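Local coordinates for protein retinol dehydratase (PDB 1FMJ) that dehydrates retinol on a sulfotransferase-type fold, binding the retinoid together with adenosine-3',5'-diphosphate, and also carries a calcium ion, at residues 34-39 / 43-48; 50-55 / 107-112; 77-82 / 249-254; 253-258 / 277-282. All blocks are in the same frame, centred on the assembly; numbering follows the deposited sequence.

Following the chain from its N terminus, contact 1 (34-39 with 43-48) closes a tight beta hairpin, with three residues between its segments. The chain then enters contact 2, whose second segment, 107-112, comes back 51 residues later and packs against the hairpin: Tyr46 and Pro48 touch Met110. Contact 3 starts within that loop, at 77-82, and ends far beyond it at 249-254, so contacts 2 and 3 cross. Contact 4 begins where contact 3 ends, sharing Lys253 and Asp254, and closes a short helical loop at 277-282. Contacts 3 and 4, with centres about 7 Å apart, both touch the nucleotide; contacts 1 and 2 lie on the opposite side of the chain's centre.

Contact 1 of 4, residues 34-39 / 43-48; sequences TYVKLG and YMVYRP
Tyr35 and Tyr46 lay their rings face to face in an offset stack, with centroids 4.5 Å apart and planes inclined by only 17°. On the opposite face of the Tyr35 ring sits the methyl of Met44, CE being 4.1 Å from the ring centroid and 23° off its normal, a CH-pi contact. The Met44 chain folds back through bends at chi2 and chi3, which bring CE over the ring while SD rests 3.6 Å from Lys37 CD. With an alanine in place of Tyr35, the Tyr46 ring would probably lose its stacking partner and the Met44 methyl its aromatic seat.

The backbone holds these groups in antiparallel register. Val36 and Val45 exchange two hydrogen bonds, as do Leu38 and Tyr43, whose Leu38 N to Tyr43 O distance is 2.9 Å. Past the strand end, Arg47 N donates to Thr34 O at 2.7 Å and 179°, essentially straight. On the face away from Met44, Val36 CG2 meets Val45 CG2 at 3.8 Å.

Outside the pair, Tyr35 OH is bonded to Thr223 and Tyr43 OH to Glu233, while Arg47 makes a salt bridge with Glu15. The hairpin forms part of a three-stranded antiparallel sheet: strand 35-38 is central, flanked by strand 13-14, whose Phe13 covers Val36 and Leu38, and by strand 43-46.

Contact 2 of 4, residues 50-55 / 107-112; sequences LKDAAN and DGFMIY
Phe109 and Asp52 meet through two different first torsions. Phe109 CG sits between its own N and carbonyl carbon (chi1 75°), which sends the ring out of the turn, whereas Asp52 swings CG opposite its N (chi1 -165°) and so brings OD2 to the ring, which CB already faces from the backbone. The contact joins the start of helix 53-57, where Asp52 holds the N-cap position without making a capping bond, to the 3-10 turn that includes Phe109, Met110 and Ile111, in the loop after strand 104-105.

Toward Asp52 the far end of the ring does the touching. Phe109 CZ lies 3.7 Å from Asp52 CB and 3.9 Å from Asp52 OD2, the carboxylate plane standing 77° from the ring plane. Lys51 runs past in the other direction with its chain extended beyond CG, so that CE comes to the ring edge, 4.1 Å from Phe109 CD1. Met110 CB covers one face of the ring, and Pro48 O, just past the hairpin, approaches CE1. A serine in place of Phe109 would probably open a gap beside Asp52 CB and leave the Lys51 methylenes without their aromatic neighbour.

Asp52 OD1 is hydrogen-bonded to Ser147 OG, which helps hold the carboxylate. Met110 and Ile111 pack on Tyr46, and Tyr112, whose N is bonded to Phe109 O at 2.9 Å, belongs to the retinol pocket and touches Leu139 and Ser142. A single water bridges Lys51 and that residue: it accepts from Lys51 NZ at 3.1 Å and stands 2.9 Å from Tyr112 O.

Contact 3 of 4, residues 77-82 / 249-254; sequences TMTQEL and EDYLKD. With HG (mercury (II) ion), chain C; A3P (adenosine-3'-5'-diphosphate), chain G.
The helix that follows the phosphate-binding loop of the sulfotransferase fold, 76-87, here sets Met78 and Thr79 against Tyr251 of helix 248-253. The short helical segments do not pack backbone to backbone: their axes stay 12.2 Å apart at an angle of 64°, and the Tyr251 side chain fills the interval.

At the end of the ring, Tyr251 OH donates to Thr79 OG1 at 2.7 Å, and OG1 lies in the ring plane, at its edge. Thr79 OG1 in turn is hydrogen-bonded to Gly75 O, in the phosphate-binding loop. The Leu82 side chain runs opposite to that of Tyr251 and brings CD1 to 4.1 Å from Tyr251 OH. Met78 slides past the ring obliquely, a Met-aromatic contact with SD 4.8 Å from the ring centroid and 60° off its normal. A bend at chi3 (72°) turns its methyl toward the ring, so that Met78 CE lies 3.6 Å from Tyr251 CD1.

The same side chain also faces the nucleotide, with Met78 CG 3.4 Å from adenine C5; Leu252 approaches adenine C2. One residue earlier, Thr77 N and Thr77 OG1 both donate to O4P of the 5'-phosphate, at 2.8 and 2.6 Å. Leu183 and Ile262 touch Tyr251 from strand 179-184 and helix 255-265.

Both buried hydroxyls thus have partners, Tyr251 OH in Thr79 OG1 and Thr79 OG1 also in the carbonyl Gly75 O, while Met78 is held between adenine and phenol. The partly positive N-terminal end of helix 76-87 is likely to favour the phosphate charge gripped by Thr77.

Contact 4 of 4, residues 253-258 / 277-282; sequences KDLPGC and RLCEHL. With HG (mercury (II) ion), chain C; HG (mercury (II) ion), chain D; A3P (adenosine-3'-5'-diphosphate), chain G.
Cys279 packs its sulfur against Leu255 and Pro256, and the direct meeting between the segments is apolar. With SG placed opposite its backbone N (chi1 -163°), the sulfur points at the start of helix 255-265: Cys279 SG is 3.6 Å from Leu255 CB and 3.7 Å from Pro256 CD. Leu255 and Leu282 cross at about a right angle, Leu255 CD2 resting 3.8 Å from Leu282 CB.

Hydrogen bonds act within each segment or reach the ligand. Asp254, the N-cap residue, accepts from Gly257 N at OD1 (2.9 Å, 153°), and the N-H comes in from above the carboxylate plane. Leu282 O, just past the end of helix 272-281, accepts from adenine N6 at 2.8 Å and 161°, a bond that reads the amino group of the nucleotide.

Metal coordination is the third kind, and both ions belong to the mercury derivative. One mercury is bound by Cys279 SG at 2.5 Å, so the sulfur that packs on Leu255 also carries a heavy atom. The other is held by Cys258 SG at 2.4 Å together with the backbone oxygen of Asp254.

Cys279 and Leu278 also touch Ile259 of helix 255-265, while Leu278, His281 and Leu282 lean on helix 76-87, placing helix 272-281 against both.

Contact 1 of 4, residues 34-39 / 43-48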
# COMPACT_ATOMS: atom_id res chain seq x y z
N THR A 34 9.52 14.45 5.16
CA THR A 34 8.63 14.82 6.27
C THR A 34 7.17 14.73 5.87
O THR A 34 6.85 14.59 4.69
CB THR A 34 8.92 16.26 6.75
OG1 THR A 34 8.81 17.16 5.64
CG2 THR A 34 10.31 16.37 7.35
N TYR A 35 6.27 14.83 6.85
CA TYR A 35 4.83 14.76 6.58
C TYR A 35 4.09 16.09 6.79
O TYR A 35 4.65 17.08 7.26
CB TYR A 35 4.15 13.75 7.51
CG TYR A 35 4.61 12.31 7.44
CD1 TYR A 35 5.58 11.83 8.32
CD2 TYR A 35 4.00 11.41 6.58
CE1 TYR A 35 5.92 10.49 8.35
CE2 TYR A 35 4.34 10.05 6.59
CZ TYR A 35 5.30 9.61 7.49
OH TYR A 35 5.61 8.27 7.54
N VAL A 36 2.81 16.07 6.42
CA VAL A 36 1.87 17.17 6.60
C VAL A 36 0.50 16.51 6.57
O VAL A 36 0.31 15.50 5.89
CB VAL A 36 1.92 18.23 5.46
CG1 VAL A 36 3.29 18.89 5.42
CG2 VAL A 36 1.56 17.59 4.13
N LYS A 37 -0.43 17.05 7.34
CA LYS A 37 -1.79 16.53 7.41
C LYS A 37 -2.52 17.06 6.17
O LYS A 37 -2.34 18.21 5.79
CB LYS A 37 -2.49 17.05 8.67
CG LYS A 37 -2.97 15.98 9.65
CD LYS A 37 -1.82 15.30 10.37
CE LYS A 37 -2.32 14.48 11.56
NZ LYS A 37 -3.20 13.33 11.16
N LEU A 38 -3.34 16.22 5.55
CA LEU A 38 -4.05 16.65 4.34
C LEU A 38 -5.55 16.46 4.40
O LEU A 38 -6.03 15.37 4.69
CB LEU A 38 -3.50 15.92 3.11
CG LEU A 38 -4.10 16.33 1.76
CD1 LEU A 38 -3.98 17.84 1.62
CD2 LEU A 38 -3.39 15.61 0.62
N GLY A 39 -6.30 17.53 4.12
CA GLY A 39 -7.75 17.44 4.14
C GLY A 39 -8.36 17.49 5.53
O GLY A 39 -7.65 17.42 6.53
N TYR A 43 -5.15 13.27 6.55
CA TYR A 43 -4.43 12.10 6.07
C TYR A 43 -2.94 12.41 6.05
O TYR A 43 -2.51 13.43 5.51
CB TYR A 43 -4.88 11.70 4.66
CG TYR A 43 -6.21 10.96 4.61
CD1 TYR A 43 -7.33 11.53 4.00
CD2 TYR A 43 -6.34 9.67 5.15
CE1 TYR A 43 -8.55 10.84 3.91
CE2 TYR A 43 -7.55 8.97 5.07
CZ TYR A 43 -8.65 9.56 4.45
OH TYR A 43 -9.84 8.89 4.37
N MET A 44 -2.16 11.54 6.68
CA MET A 44 -0.72 11.71 6.72
C MET A 44 -0.09 11.47 5.34
O MET A 44 -0.09 10.35 4.84
CB MET A 44 -0.12 10.73 7.74
CG MET A 44 -0.36 11.10 9.19
SD MET A 44 0.52 12.60 9.65
CE MET A 44 2.10 11.92 10.21
N VAL A 45 0.42 12.53 4.72
CA VAL A 45 1.06 12.36 3.42
C VAL A 45 2.45 12.95 3.43
O VAL A 45 2.70 13.99 4.05
CB VAL A 45 0.22 13.00 2.26
CG1 VAL A 45 -1.17 12.39 2.21
CG2 VAL A 45 0.13 14.50 2.42
N TYR A 46 3.38 12.26 2.77
CA TYR A 46 4.74 12.75 2.67
C TYR A 46 4.66 14.09 1.95
O TYR A 46 3.98 14.21 0.93
CB TYR A 46 5.60 11.75 1.89
CG TYR A 46 6.10 10.59 2.74
CD1 TYR A 46 5.69 9.28 2.47
CD2 TYR A 46 6.98 10.80 3.79
CE1 TYR A 46 6.15 8.22 3.24
CE2 TYR A 46 7.45 9.75 4.56
CZ TYR A 46 7.04 8.46 4.28
OH TYR A 46 7.52 7.42 5.04
N ARG A 47 5.36 15.09 2.48
CA ARG A 47 5.34 16.44 1.92
C ARG A 47 5.39 16.52 0.39
O ARG A 47 4.61 17.24 -0.22
CB ARG A 47 6.46 17.29 2.53
CG ARG A 47 6.24 18.78 2.35
CD ARG A 47 7.38 19.59 2.96
NE ARG A 47 7.03 21.01 3.04
CZ ARG A 47 6.12 21.51 3.87
NH1 ARG A 47 5.47 20.71 4.70
NH2 ARG A 47 5.86 22.81 3.86
N PRO A 48 6.32 15.78 -0.25
CA PRO A 48 6.42 15.81 -1.72
C PRO A 48 5.10 15.49 -2.43
O PRO A 48 4.99 15.67 -3.65
CB PRO A 48 7.49 14.75 -2.00
CG PRO A 48 8.39 14.89 -0.84
CD PRO A 48 7.42 14.99 0.32

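Contact 2 of 4, residues 50-55 / 107-112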
# COMPACT_ATOMS: atom_id res chain seq x y z
N LEU A 50 2.22 17.00 -2.06
CA LEU A 50 1.55 18.25 -2.39
C LEU A 50 1.82 18.82 -3.78
O LEU A 50 1.00 19.59 -4.30
CB LEU A 50 1.88 19.31 -1.33
CG LEU A 50 1.44 19.02 0.11
CD1 LEU A 50 2.03 20.06 1.05
CD2 LEU A 50 -0.08 19.02 0.21
N LYS A 51 2.94 18.48 -4.40
CA LYS A 51 3.23 19.00 -5.73
C LYS A 51 2.40 18.31 -6.82
O LYS A 51 2.29 18.80 -7.94
CB LYS A 51 4.73 18.85 -6.04
CG LYS A 51 5.23 17.41 -6.04
CD LYS A 51 6.75 17.31 -6.15
CE LYS A 51 7.18 15.84 -6.18
NZ LYS A 51 8.66 15.65 -6.18
N ASP A 52 1.78 17.18 -6.48
CA ASP A 52 0.98 16.43 -7.46
C ASP A 52 -0.44 16.11 -6.98
O ASP A 52 -1.19 15.43 -7.68
CB ASP A 52 1.74 15.14 -7.81
CG ASP A 52 1.21 14.47 -9.07
OD1 ASP A 52 0.95 15.17 -10.06
OD2 ASP A 52 1.09 13.23 -9.08
N ALA A 53 -0.82 16.61 -5.81
CA ALA A 53 -2.15 16.33 -5.25
C ALA A 53 -3.32 16.77 -6.14
O ALA A 53 -4.26 16.00 -6.35
CB ALA A 53 -2.28 16.97 -3.87
N ALA A 54 -3.27 17.99 -6.65
CA ALA A 54 -4.33 18.50 -7.51
C ALA A 54 -4.42 17.71 -8.82
O ALA A 54 -5.51 17.36 -9.28
CB ALA A 54 -4.09 19.96 -7.81
N ASN A 55 -3.26 17.42 -9.41
CA ASN A 55 -3.21 16.65 -10.65
C ASN A 55 -3.83 15.27 -10.47
O ASN A 55 -4.56 14.79 -11.33
CB ASN A 55 -1.76 16.48 -11.11
CG ASN A 55 -1.21 17.73 -11.77
OD1 ASN A 55 -0.04 17.77 -12.14
ND2 ASN A 55 -2.05 18.74 -11.93
N ASP A 107 1.01 6.64 -5.88
CA ASP A 107 1.57 7.44 -4.81
C ASP A 107 2.99 7.07 -4.36
O ASP A 107 3.47 7.55 -3.34
CB ASP A 107 0.61 7.46 -3.60
CG ASP A 107 0.13 6.07 -3.19
OD1 ASP A 107 -0.33 5.30 -4.06
OD2 ASP A 107 0.19 5.76 -1.98
N GLY A 108 3.67 6.23 -5.14
CA GLY A 108 5.02 5.84 -4.77
C GLY A 108 6.03 6.99 -4.70
O GLY A 108 6.88 7.04 -3.81
N PHE A 109 5.92 7.92 -5.63
CA PHE A 109 6.85 9.04 -5.68
C PHE A 109 6.95 9.86 -4.40
O PHE A 109 8.03 10.28 -4.02
CB PHE A 109 6.46 9.99 -6.80
CG PHE A 109 5.25 10.82 -6.48
CD1 PHE A 109 5.40 12.12 -6.01
CD2 PHE A 109 3.98 10.29 -6.59
CE1 PHE A 109 4.29 12.88 -5.66
CE2 PHE A 109 2.86 11.04 -6.24
CZ PHE A 109 3.02 12.34 -5.78
N MET A 110 5.82 10.08 -3.73
CA MET A 110 5.79 10.93 -2.53
C MET A 110 6.81 10.67 -1.42
O MET A 110 7.14 11.58 -0.66
CB MET A 110 4.38 10.97 -1.92
CG MET A 110 4.06 9.85 -0.94
SD MET A 110 2.56 10.22 0.01
CE MET A 110 2.11 8.57 0.64
N ILE A 111 7.32 9.45 -1.32
CA ILE A 111 8.27 9.16 -0.25
C ILE A 111 9.63 9.79 -0.53
O ILE A 111 10.49 9.84 0.35
CB ILE A 111 8.44 7.64 -0.05
CG1 ILE A 111 9.17 7.36 1.26
CG2 ILE A 111 9.18 7.03 -1.22
CD1 ILE A 111 9.11 5.90 1.69
N TYR A 112 9.81 10.29 -1.74
CA TYR A 112 11.09 10.89 -2.12
C TYR A 112 11.03 12.40 -2.32
O TYR A 112 10.17 12.90 -3.03
CB TYR A 112 11.61 10.24 -3.40
CG TYR A 112 12.94 10.79 -3.88
CD1 TYR A 112 14.08 10.68 -3.09
CD2 TYR A 112 13.06 11.39 -5.14
CE1 TYR A 112 15.32 11.14 -3.53
CE2 TYR A 112 14.30 11.87 -5.59
CZ TYR A 112 15.42 11.74 -4.78
OH TYR A 112 16.64 12.21 -5.19
O HOH W 1 9.39 12.65 -5.84

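Contact 3 of 4, residues 77-82 / 249-254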
# COMPACT_ATOMS: atom_id res chain seq x y z
N THR A 77 -0.13 -6.76 -3.03
CA THR A 77 0.69 -7.53 -3.97
C THR A 77 -0.02 -8.76 -4.52
O THR A 77 -0.01 -8.99 -5.73
CB THR A 77 2.02 -7.97 -3.33
OG1 THR A 77 2.59 -6.86 -2.62
CG2 THR A 77 3.00 -8.41 -4.42
N MET A 78 -0.63 -9.54 -3.63
CA MET A 78 -1.37 -10.74 -4.03
C MET A 78 -2.43 -10.36 -5.04
O MET A 78 -2.52 -10.94 -6.12
CB MET A 78 -2.11 -11.34 -2.84
CG MET A 78 -1.25 -11.73 -1.68
SD MET A 78 -2.29 -12.19 -0.32
CE MET A 78 -2.93 -13.76 -0.91
N THR A 79 -3.24 -9.38 -4.65
CA THR A 79 -4.33 -8.89 -5.48
C THR A 79 -3.82 -8.42 -6.83
O THR A 79 -4.42 -8.71 -7.86
CB THR A 79 -5.05 -7.72 -4.79
OG1 THR A 79 -5.46 -8.12 -3.47
CG2 THR A 79 -6.29 -7.30 -5.59
N GLN A 80 -2.70 -7.69 -6.84
CA GLN A 80 -2.15 -7.21 -8.10
C GLN A 80 -1.84 -8.37 -9.04
O GLN A 80 -2.11 -8.29 -10.23
CB GLN A 80 -0.86 -6.42 -7.87
CG GLN A 80 -1.09 -5.03 -7.33
CD GLN A 80 0.20 -4.31 -7.07
OE1 GLN A 80 0.93 -3.97 -8.00
NE2 GLN A 80 0.50 -4.08 -5.80
N GLU A 81 -1.27 -9.43 -8.49
CA GLU A 81 -0.91 -10.59 -9.30
C GLU A 81 -2.15 -11.29 -9.83
O GLU A 81 -2.22 -11.61 -11.02
CB GLU A 81 -0.07 -11.56 -8.48
CG GLU A 81 0.47 -12.75 -9.28
CD GLU A 81 1.58 -12.38 -10.26
OE1 GLU A 81 2.13 -13.30 -10.89
OE2 GLU A 81 1.90 -11.18 -10.39
N LEU A 82 -3.12 -11.52 -8.94
CA LEU A 82 -4.36 -12.17 -9.34
C LEU A 82 -5.03 -11.37 -10.45
O LEU A 82 -5.37 -11.91 -11.50
CB LEU A 82 -5.32 -12.28 -8.15
CG LEU A 82 -4.92 -13.21 -7.01
CD1 LEU A 82 -5.93 -13.09 -5.87
CD2 LEU A 82 -4.84 -14.63 -7.52
N GLU A 249 -7.91 -11.54 5.20
CA GLU A 249 -8.17 -12.79 5.91
C GLU A 249 -8.89 -13.81 5.03
O GLU A 249 -8.57 -15.00 5.06
CB GLU A 249 -8.98 -12.52 7.18
CG GLU A 249 -8.21 -11.80 8.30
CD GLU A 249 -7.95 -10.32 8.02
OE1 GLU A 249 -8.68 -9.72 7.21
OE2 GLU A 249 -7.02 -9.76 8.64
N ASP A 250 -9.86 -13.35 4.23
CA ASP A 250 -10.59 -14.27 3.37
C ASP A 250 -9.71 -14.95 2.34
O ASP A 250 -10.01 -16.05 1.90
CB ASP A 250 -11.77 -13.55 2.70
CG ASP A 250 -12.86 -13.19 3.70
OD1 ASP A 250 -13.12 -14.00 4.61
OD2 ASP A 250 -13.47 -12.11 3.57
N TYR A 251 -8.61 -14.30 1.97
CA TYR A 251 -7.66 -14.86 1.01
C TYR A 251 -7.04 -16.13 1.61
O TYR A 251 -6.78 -17.10 0.91
CB TYR A 251 -6.52 -13.87 0.73
CG TYR A 251 -6.75 -12.86 -0.38
CD1 TYR A 251 -5.93 -11.74 -0.50
CD2 TYR A 251 -7.77 -13.03 -1.32
CE1 TYR A 251 -6.09 -10.82 -1.53
CE2 TYR A 251 -7.95 -12.11 -2.37
CZ TYR A 251 -7.10 -11.01 -2.46
OH TYR A 251 -7.25 -10.09 -3.47
N LEU A 252 -6.81 -16.09 2.92
CA LEU A 252 -6.21 -17.20 3.65
C LEU A 252 -7.22 -18.29 4.00
O LEU A 252 -6.85 -19.45 4.21
CB LEU A 252 -5.55 -16.70 4.94
CG LEU A 252 -4.60 -15.51 4.83
CD1 LEU A 252 -4.04 -15.19 6.21
CD2 LEU A 252 -3.49 -15.82 3.85
N LYS A 253 -8.50 -17.93 4.08
CA LYS A 253 -9.50 -18.93 4.41
C LYS A 253 -9.96 -19.67 3.15
O LYS A 253 -10.06 -20.90 3.15
CB LYS A 253 -10.70 -18.29 5.11
CG LYS A 253 -11.68 -19.33 5.67
CD LYS A 253 -13.03 -18.74 6.05
CE LYS A 253 -14.02 -19.84 6.41
NZ LYS A 253 -15.42 -19.33 6.52
N ASP A 254 -10.23 -18.93 2.08
CA ASP A 254 -10.68 -19.53 0.83
C ASP A 254 -10.25 -18.71 -0.39
O ASP A 254 -11.04 -17.97 -0.96
CB ASP A 254 -12.21 -19.66 0.84
CG ASP A 254 -12.73 -20.64 -0.19
OD1 ASP A 254 -12.08 -20.80 -1.25
OD2 ASP A 254 -13.80 -21.23 0.04
HG HG C . -12.78 -15.88 -0.39
P1 A3P G . 2.90 -9.89 6.54
O1P A3P G . 3.84 -8.80 6.85
O2P A3P G . 3.61 -11.14 6.20
O3P A3P G . 2.00 -10.13 7.68
P2 A3P G . 0.92 -5.50 0.68
O4P A3P G . 1.15 -6.23 -0.57
O5P A3P G . -0.34 -4.72 0.61
O6P A3P G . 2.08 -4.61 0.97
O5' A3P G . 0.78 -6.53 1.87
C5' A3P G . 1.83 -7.42 2.22
C4' A3P G . 1.35 -8.49 3.19
O4' A3P G . 0.78 -9.58 2.41
C3' A3P G . 2.49 -9.12 3.99
O3' A3P G . 2.00 -9.46 5.31
C2' A3P G . 2.88 -10.27 3.09
O2' A3P G . 3.76 -11.26 3.61
C1' A3P G . 1.51 -10.78 2.68
N9 A3P G . 1.55 -11.63 1.49
C8 A3P G . 2.18 -11.42 0.27
N7 A3P G . 2.03 -12.38 -0.60
C5 A3P G . 1.24 -13.30 0.06
C6 A3P G . 0.69 -14.58 -0.31
N6 A3P G . 0.89 -15.14 -1.50
N1 A3P G . -0.09 -15.26 0.63
C2 A3P G . -0.32 -14.72 1.87
N3 A3P G . 0.15 -13.52 2.33
C4 A3P G . 0.92 -12.86 1.37

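Contact 4 of 4, residues 253-258 / 277-282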
# COMPACT_ATOMS: atom_id res chain seq x y z
N LYS A 253 -8.50 -17.93 4.08
CA LYS A 253 -9.50 -18.93 4.41
C LYS A 253 -9.96 -19.67 3.15
O LYS A 253 -10.06 -20.90 3.15
CB LYS A 253 -10.70 -18.29 5.11
CG LYS A 253 -11.68 -19.33 5.67
CD LYS A 253 -13.03 -18.74 6.05
CE LYS A 253 -14.02 -19.84 6.41
NZ LYS A 253 -15.42 -19.33 6.52
N ASP A 254 -10.23 -18.93 2.08
CA ASP A 254 -10.68 -19.53 0.83
C ASP A 254 -10.25 -18.71 -0.39
O ASP A 254 -11.04 -17.97 -0.96
CB ASP A 254 -12.21 -19.66 0.84
CG ASP A 254 -12.73 -20.64 -0.19
OD1 ASP A 254 -12.08 -20.80 -1.25
OD2 ASP A 254 -13.80 -21.23 0.04
N LEU A 255 -8.99 -18.86 -0.79
CA LEU A 255 -8.47 -18.12 -1.94
C LEU A 255 -9.23 -18.44 -3.22
O LEU A 255 -9.53 -17.55 -4.01
CB LEU A 255 -6.97 -18.39 -2.12
CG LEU A 255 -6.24 -17.46 -3.10
CD1 LEU A 255 -6.49 -16.00 -2.72
CD2 LEU A 255 -4.75 -17.76 -3.09
N PRO A 256 -9.55 -19.74 -3.45
CA PRO A 256 -10.29 -20.13 -4.65
C PRO A 256 -11.59 -19.34 -4.76
O PRO A 256 -11.95 -18.86 -5.84
CB PRO A 256 -10.53 -21.61 -4.44
CG PRO A 256 -9.29 -22.04 -3.73
CD PRO A 256 -9.10 -20.93 -2.71
N GLY A 257 -12.28 -19.21 -3.63
CA GLY A 257 -13.53 -18.47 -3.60
C GLY A 257 -13.30 -17.00 -3.88
O GLY A 257 -14.11 -16.34 -4.55
N CYS A 258 -12.20 -16.47 -3.37
CA CYS A 258 -11.85 -15.07 -3.60
C CYS A 258 -11.47 -14.87 -5.06
O CYS A 258 -11.86 -13.89 -5.68
CB CYS A 258 -10.67 -14.66 -2.71
SG CYS A 258 -11.09 -14.26 -1.01
N ARG A 277 -5.09 -23.32 -10.34
CA ARG A 277 -3.76 -22.99 -10.81
C ARG A 277 -3.34 -21.60 -10.32
O ARG A 277 -2.16 -21.34 -10.07
CB ARG A 277 -3.70 -23.04 -12.33
CG ARG A 277 -2.29 -22.97 -12.88
CD ARG A 277 -2.28 -22.94 -14.39
NE ARG A 277 -0.93 -22.89 -14.92
CZ ARG A 277 -0.64 -22.76 -16.22
NH1 ARG A 277 -1.62 -22.68 -17.11
NH2 ARG A 277 0.62 -22.73 -16.62
N LEU A 278 -4.31 -20.70 -10.19
CA LEU A 278 -4.04 -19.36 -9.69
C LEU A 278 -3.76 -19.46 -8.21
O LEU A 278 -2.86 -18.81 -7.69
CB LEU A 278 -5.25 -18.44 -9.90
CG LEU A 278 -5.45 -17.82 -11.27
CD1 LEU A 278 -6.84 -17.19 -11.33
CD2 LEU A 278 -4.36 -16.79 -11.53
N CYS A 279 -4.55 -20.29 -7.53
CA CYS A 279 -4.38 -20.47 -6.10
C CYS A 279 -2.99 -21.02 -5.79
O CYS A 279 -2.31 -20.50 -4.91
CB CYS A 279 -5.45 -21.42 -5.55
SG CYS A 279 -5.62 -21.32 -3.75
N GLU A 280 -2.57 -22.05 -6.50
CA GLU A 280 -1.25 -22.61 -6.24
C GLU A 280 -0.16 -21.60 -6.57
O GLU A 280 0.90 -21.59 -5.93
CB GLU A 280 -1.06 -23.92 -7.02
CG GLU A 280 -1.35 -23.87 -8.51
CD GLU A 280 -1.47 -25.26 -9.12
OE1 GLU A 280 -0.52 -26.06 -9.00
OE2 GLU A 280 -2.53 -25.55 -9.72
N HIS A 281 -0.42 -20.74 -7.55
CA HIS A 281 0.55 -19.72 -7.94
C HIS A 281 0.76 -18.72 -6.81
O HIS A 281 1.82 -18.10 -6.72
CB HIS A 281 0.07 -18.98 -9.19
CG HIS A 281 0.98 -17.87 -9.63
ND1 HIS A 281 2.23 -18.10 -10.15
CD2 HIS A 281 0.82 -16.53 -9.59
CE1 HIS A 281 2.81 -16.94 -10.42
NE2 HIS A 281 1.98 -15.97 -10.09
N LEU A 282 -0.25 -18.55 -5.96
CA LEU A 282 -0.13 -17.60 -4.87
C LEU A 282 0.27 -18.25 -3.56
O LEU A 282 0.15 -17.63 -2.51
CB LEU A 282 -1.45 -16.85 -4.65
CG LEU A 282 -2.02 -15.93 -5.73
CD1 LEU A 282 -2.83 -14.85 -5.02
CD2 LEU A 282 -0.93 -15.29 -6.57
HG HG C . -12.78 -15.88 -0.39
HG HG D . -4.33 -23.48 -3.85
P1 A3P G . 2.90 -9.89 6.54
O1P A3P G . 3.84 -8.80 6.85
O2P A3P G . 3.61 -11.14 6.20
O3P A3P G . 2.00 -10.13 7.68
P2 A3P G . 0.92 -5.50 0.68
O4P A3P G . 1.15 -6.23 -0.57
O5P A3P G . -0.34 -4.72 0.61
O6P A3P G . 2.08 -4.61 0.97
O5' A3P G . 0.78 -6.53 1.87
C5' A3P G . 1.83 -7.42 2.22
C4' A3P G . 1.35 -8.49 3.19
O4' A3P G . 0.78 -9.58 2.41
C3' A3P G . 2.49 -9.12 3.99
O3' A3P G . 2.00 -9.46 5.31
C2' A3P G . 2.88 -10.27 3.09
O2' A3P G . 3.76 -11.26 3.61
C1' A3P G . 1.51 -10.78 2.68
N9 A3P G . 1.55 -11.63 1.49
C8 A3P G . 2.18 -11.42 0.27
N7 A3P G . 2.03 -12.38 -0.60
C5 A3P G . 1.24 -13.30 0.06
C6 A3P G . 0.69 -14.58 -0.31
N6 A3P G . 0.89 -15.14 -1.50
N1 A3P G . -0.09 -15.26 0.63
C2 A3P G . -0.32 -14.72 1.87
N3 A3P G . 0.15 -13.52 2.33
C4 A3P G . 0.92 -12.86 1.37